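Local structure of lysyl oxidase (Pichia pastoris, 1W7C) at residues A[363-368]-A[386-391]; A[314-319]-A[611-616]. The protein oxidises primary amines, probably including peptidyl lysine side chains, to aldehydes as a homodimeric copper- and topaquinone-dependent amine oxidase. All coordinates share one frame; numbering follows the deposited sequence. Where two conformers were deposited one is given.

Contact 1 (A[363-368]-A[386-391]); sequences VGNRFS and TFEYDE
N365 and E388 make the one hydrogen bond between 363-368 and 386-391: ND2 of N365 gives a proton to OE2 of E388 at 3.0 Å, and the N-H...O angle of 171° makes it nearly straight. The acceptor lies in the amide plane of N365, whereas ND2 approaches the syn side of OE2 from 22° out of the carboxylate plane. The two side chains cross at about a right angle. In N365, CG stands between the backbone N and the carbonyl carbon (chi1 59°), which swings the amide toward the strand end; CB of N365 also comes to 3.5 Å from OE2 of E388. The E388 chain runs extended beyond CG and so spans the gap from strand 380-388 to the loop. Beside this bond, CG2 of T386 rests 3.5 Å from the carbonyl O of G364, a van der Waals contact, while OG1 of T386 is bonded to R395. Beyond E388 the chain reverses in a type I' turn into strand 391-405, a beta hairpin of the enzyme domain; the N365 side chain lies about 9 Å from that of D358, the predicted proton acceptor. OE1 of E388 takes a salt bridge from R315 and a hydrogen bond from W57. With both oxygens engaged, the buried carboxylate is fixed in rotation, and the neighbouring arginine probably stabilises its negative charge.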
# COMPACT_ATOMS: atom_id res chain seq x y z
N VAL A 363 -9.59 -1.40 -23.63
CA VAL A 363 -8.78 -2.05 -22.61
C VAL A 363 -8.92 -3.59 -22.71
O VAL A 363 -8.01 -4.33 -22.32
CB VAL A 363 -9.24 -1.55 -21.19
CG1 VAL A 363 -8.51 -2.23 -20.07
CG2 VAL A 363 -9.09 -0.03 -21.07
N GLY A 364 -10.04 -4.07 -23.27
CA GLY A 364 -10.38 -5.48 -23.34
C GLY A 364 -10.09 -6.18 -24.66
O GLY A 364 -10.55 -7.30 -24.88
N ASN A 365 -9.33 -5.51 -25.52
CA ASN A 365 -9.02 -6.05 -26.85
C ASN A 365 -7.53 -6.18 -27.09
O ASN A 365 -7.04 -5.98 -28.20
CB ASN A 365 -9.66 -5.18 -27.95
CG ASN A 365 -9.20 -3.75 -27.91
OD1 ASN A 365 -8.46 -3.34 -27.01
ND2 ASN A 365 -9.69 -2.94 -28.86
N ARG A 366 -6.81 -6.61 -26.04
CA ARG A 366 -5.36 -6.68 -26.06
C ARG A 366 -4.87 -8.12 -26.05
O ARG A 366 -5.37 -8.96 -26.82
CB ARG A 366 -4.80 -5.77 -24.94
CG ARG A 366 -5.32 -4.33 -25.06
CD ARG A 366 -4.87 -3.63 -26.34
NE ARG A 366 -5.66 -2.45 -26.58
CZ ARG A 366 -5.48 -1.65 -27.62
NH1 ARG A 366 -4.43 -1.80 -28.43
NH2 ARG A 366 -6.33 -0.70 -27.85
N PHE A 367 -3.83 -8.41 -25.26
CA PHE A 367 -3.06 -9.64 -25.45
C PHE A 367 -3.28 -10.64 -24.34
O PHE A 367 -3.79 -10.31 -23.28
CB PHE A 367 -1.56 -9.33 -25.45
CG PHE A 367 -1.11 -8.35 -26.50
CD1 PHE A 367 -1.10 -6.98 -26.25
CD2 PHE A 367 -0.58 -8.82 -27.71
CE1 PHE A 367 -0.65 -6.09 -27.20
CE2 PHE A 367 -0.12 -7.92 -28.67
CZ PHE A 367 -0.13 -6.56 -28.42
N SER A 368 -2.83 -11.87 -24.57
CA SER A 368 -2.85 -12.94 -23.57
C SER A 368 -1.83 -12.66 -22.45
O SER A 368 -0.83 -11.95 -22.65
CB SER A 368 -2.51 -14.28 -24.21
OG SER A 368 -3.47 -14.66 -25.16
N THR A 386 -14.44 -10.61 -27.92
CA THR A 386 -14.95 -9.32 -28.33
C THR A 386 -15.33 -9.43 -29.81
O THR A 386 -14.98 -10.40 -30.50
CB THR A 386 -13.90 -8.20 -28.19
OG1 THR A 386 -12.72 -8.59 -28.91
CG2 THR A 386 -13.49 -7.99 -26.72
N PHE A 387 -15.98 -8.40 -30.31
CA PHE A 387 -16.28 -8.24 -31.74
C PHE A 387 -15.91 -6.84 -32.19
O PHE A 387 -16.34 -5.86 -31.59
CB PHE A 387 -17.77 -8.50 -32.03
CG PHE A 387 -18.13 -8.27 -33.47
CD1 PHE A 387 -18.58 -7.04 -33.91
CD2 PHE A 387 -17.94 -9.28 -34.40
CE1 PHE A 387 -18.87 -6.84 -35.25
CE2 PHE A 387 -18.23 -9.09 -35.73
CZ PHE A 387 -18.69 -7.86 -36.15
N GLU A 388 -15.11 -6.74 -33.24
CA GLU A 388 -14.84 -5.41 -33.84
C GLU A 388 -14.68 -5.55 -35.34
O GLU A 388 -13.99 -6.44 -35.80
CB GLU A 388 -13.59 -4.76 -33.28
CG GLU A 388 -13.55 -4.65 -31.78
CD GLU A 388 -12.43 -3.76 -31.29
OE1 GLU A 388 -12.63 -2.50 -31.27
OE2 GLU A 388 -11.37 -4.33 -30.90
N TYR A 389 -15.31 -4.66 -36.09
CA TYR A 389 -15.03 -4.50 -37.52
C TYR A 389 -15.03 -5.85 -38.23
O TYR A 389 -14.01 -6.28 -38.82
CB TYR A 389 -13.67 -3.86 -37.75
CG TYR A 389 -13.42 -2.54 -37.10
CD1 TYR A 389 -13.97 -1.36 -37.60
CD2 TYR A 389 -12.57 -2.45 -36.01
CE1 TYR A 389 -13.70 -0.14 -37.02
CE2 TYR A 389 -12.29 -1.24 -35.42
CZ TYR A 389 -12.85 -0.09 -35.92
OH TYR A 389 -12.55 1.10 -35.32
N ASP A 390 -16.16 -6.51 -38.14
CA ASP A 390 -16.45 -7.71 -38.92
C ASP A 390 -15.81 -9.02 -38.39
O ASP A 390 -16.04 -10.06 -38.98
CB ASP A 390 -16.08 -7.51 -40.40
CG ASP A 390 -16.90 -6.40 -41.08
OD1 ASP A 390 -16.42 -5.86 -42.12
OD2 ASP A 390 -18.03 -6.02 -40.67
N GLU A 391 -15.05 -8.97 -37.29
CA GLU A 391 -14.39 -10.15 -36.77
C GLU A 391 -14.68 -10.40 -35.28
O GLU A 391 -14.70 -9.48 -34.46
CB GLU A 391 -12.89 -10.07 -37.03
CG GLU A 391 -12.57 -10.05 -38.53
CD GLU A 391 -11.09 -9.89 -38.80
OE1 GLU A 391 -10.56 -8.81 -38.46
OE2 GLU A 391 -10.48 -10.83 -39.34

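Contact 2 (A[314-319]-A[611-616]); sequences SRDTGI and ELRSST
The nearest CA atoms, those of D316 and T616, are 8.0 Å apart, so side chains make the link between loop 611-616 and 314-319, the turn of a beta hairpin in which S314 and G318 pair by two backbone bonds between strands 307-314 and 318-326. NH2 of R613 reaches OD2 of D316 at 2.9 Å in a salt bridge. The hydrogen bond within it is bent, with an N-H...O angle of 144°, and meets OD2 on its anti side. The pair is single-pronged, since NH1 of R613 stays 3.6 Å from OD2 of D316; nor is it coplanar, the carboxylate and guanidinium planes standing 63° apart. A water supplies the second connection, accepting from NH1 of R613 at 2.8 Å and donating to OD2 of D316 at 2.9 Å. A bend at chi3 of R613 (-56°) turns the guanidinium back along its own loop, where NE donates to the carbonyl O of S615 at 2.8 Å. R613 also packs on I359 of helix 358-361. OD1 of D316 receives NH1 of R315 at 2.9 Å. D316 thus sits between two arginines, one on each oxygen, and its charge is probably well compensated; NE, NH1 and NH2 of R613 all have partners, which limits rotation of its guanidinium.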
# COMPACT_ATOMS: atom_id res chain seq x y z
N SER A 314 -15.71 -6.93 -21.50
CA SER A 314 -16.04 -6.03 -22.60
C SER A 314 -14.81 -5.55 -23.31
O SER A 314 -13.72 -5.47 -22.74
CB SER A 314 -16.82 -4.82 -22.09
OG SER A 314 -15.99 -3.91 -21.38
N ARG A 315 -15.00 -5.21 -24.59
CA ARG A 315 -13.95 -4.60 -25.38
C ARG A 315 -13.48 -3.28 -24.77
O ARG A 315 -12.27 -3.00 -24.70
CB ARG A 315 -14.48 -4.41 -26.81
CG ARG A 315 -13.61 -3.60 -27.70
CD ARG A 315 -14.14 -2.14 -27.89
NE ARG A 315 -13.23 -1.33 -28.68
CZ ARG A 315 -12.85 -0.12 -28.41
NH1 ARG A 315 -13.35 0.54 -27.36
NH2 ARG A 315 -12.00 0.48 -29.21
N ASP A 316 -14.41 -2.47 -24.28
CA ASP A 316 -14.03 -1.16 -23.77
C ASP A 316 -13.14 -1.26 -22.53
O ASP A 316 -12.13 -0.56 -22.45
CB ASP A 316 -15.25 -0.33 -23.37
CG ASP A 316 -16.08 0.17 -24.54
OD1 ASP A 316 -15.68 0.05 -25.73
OD2 ASP A 316 -17.21 0.68 -24.30
N THR A 317 -13.52 -2.10 -21.58
CA THR A 317 -12.96 -1.96 -20.23
C THR A 317 -12.26 -3.24 -19.74
O THR A 317 -11.62 -3.19 -18.68
CB THR A 317 -13.99 -1.58 -19.20
OG1 THR A 317 -15.00 -2.60 -19.12
CG2 THR A 317 -14.71 -0.26 -19.52
N GLY A 318 -12.40 -4.39 -20.39
CA GLY A 318 -11.88 -5.62 -19.83
C GLY A 318 -12.87 -6.26 -18.87
O GLY A 318 -14.05 -6.35 -19.17
N ILE A 319 -12.40 -6.67 -17.70
CA ILE A 319 -13.20 -7.48 -16.79
C ILE A 319 -14.08 -6.62 -15.90
O ILE A 319 -13.70 -5.51 -15.51
CB ILE A 319 -12.30 -8.40 -15.96
CG1 ILE A 319 -13.02 -9.68 -15.58
CG2 ILE A 319 -11.75 -7.70 -14.70
CD1 ILE A 319 -12.11 -10.75 -14.96
N GLU A 611 -27.48 5.81 -15.68
CA GLU A 611 -26.14 6.23 -15.28
C GLU A 611 -25.30 4.96 -15.11
O GLU A 611 -24.76 4.63 -14.06
CB GLU A 611 -26.19 7.15 -14.07
CG GLU A 611 -27.03 8.39 -14.39
CD GLU A 611 -27.14 9.39 -13.27
OE1 GLU A 611 -26.64 9.15 -12.15
OE2 GLU A 611 -27.76 10.45 -13.51
N LEU A 612 -25.24 4.24 -16.23
CA LEU A 612 -24.58 2.98 -16.38
C LEU A 612 -23.08 3.12 -16.22
O LEU A 612 -22.44 2.26 -15.60
CB LEU A 612 -24.91 2.45 -17.77
CG LEU A 612 -24.14 1.22 -18.22
CD1 LEU A 612 -24.46 0.04 -17.34
CD2 LEU A 612 -24.45 0.94 -19.68
N ARG A 613 -22.55 4.19 -16.79
CA ARG A 613 -21.10 4.29 -17.01
C ARG A 613 -20.66 5.76 -16.98
O ARG A 613 -21.39 6.64 -17.42
CB ARG A 613 -20.73 3.64 -18.35
CG ARG A 613 -21.47 4.21 -19.57
CD ARG A 613 -21.29 3.32 -20.81
NE ARG A 613 -19.87 3.14 -21.09
CZ ARG A 613 -19.35 2.17 -21.78
NH1 ARG A 613 -20.15 1.30 -22.38
NH2 ARG A 613 -18.04 2.09 -21.89
N SER A 614 -19.45 5.99 -16.45
CA SER A 614 -18.95 7.33 -16.25
C SER A 614 -18.22 7.92 -17.47
O SER A 614 -17.92 9.10 -17.46
CB SER A 614 -18.05 7.36 -15.05
OG SER A 614 -17.03 6.40 -15.22
N SER A 615 -17.86 7.07 -18.43
CA SER A 615 -17.29 7.47 -19.71
C SER A 615 -17.78 6.50 -20.74
O SER A 615 -18.47 5.52 -20.39
CB SER A 615 -15.76 7.45 -19.64
OG SER A 615 -15.20 8.03 -20.82
N THR A 616 -17.46 6.76 -22.00
CA THR A 616 -17.76 5.83 -23.11
C THR A 616 -16.60 5.81 -24.05
O THR A 616 -15.77 6.72 -24.03
CB THR A 616 -19.04 6.29 -23.90
OG1 THR A 616 -18.72 7.38 -24.75
CG2 THR A 616 -20.19 6.67 -23.00
O HOH W 1 -19.21 -1.18 -23.35

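In the fold
R315 is the residue shared by the two contacts, making E388-R315-D316-R613 a run of salt bridges, with the N365 amide attached to its E388 end by a hydrogen bond. The backbone adds to this: G364 N probably donates to R315 O, and D316 pairs with V363. Contact 1 is fully buried, with a neutral amide meeting a carboxylate; contact 2 is only partly buried, and its direct charge pair is supplemented by a bridging water. Both contacts lie within the enzyme domain, with contact 1 nested in the long loop closed by contact 2. Helix 358-361 is common ground: T317 and S615 of contact 2 pack on I359, and 363-368 of contact 1 follows the helix.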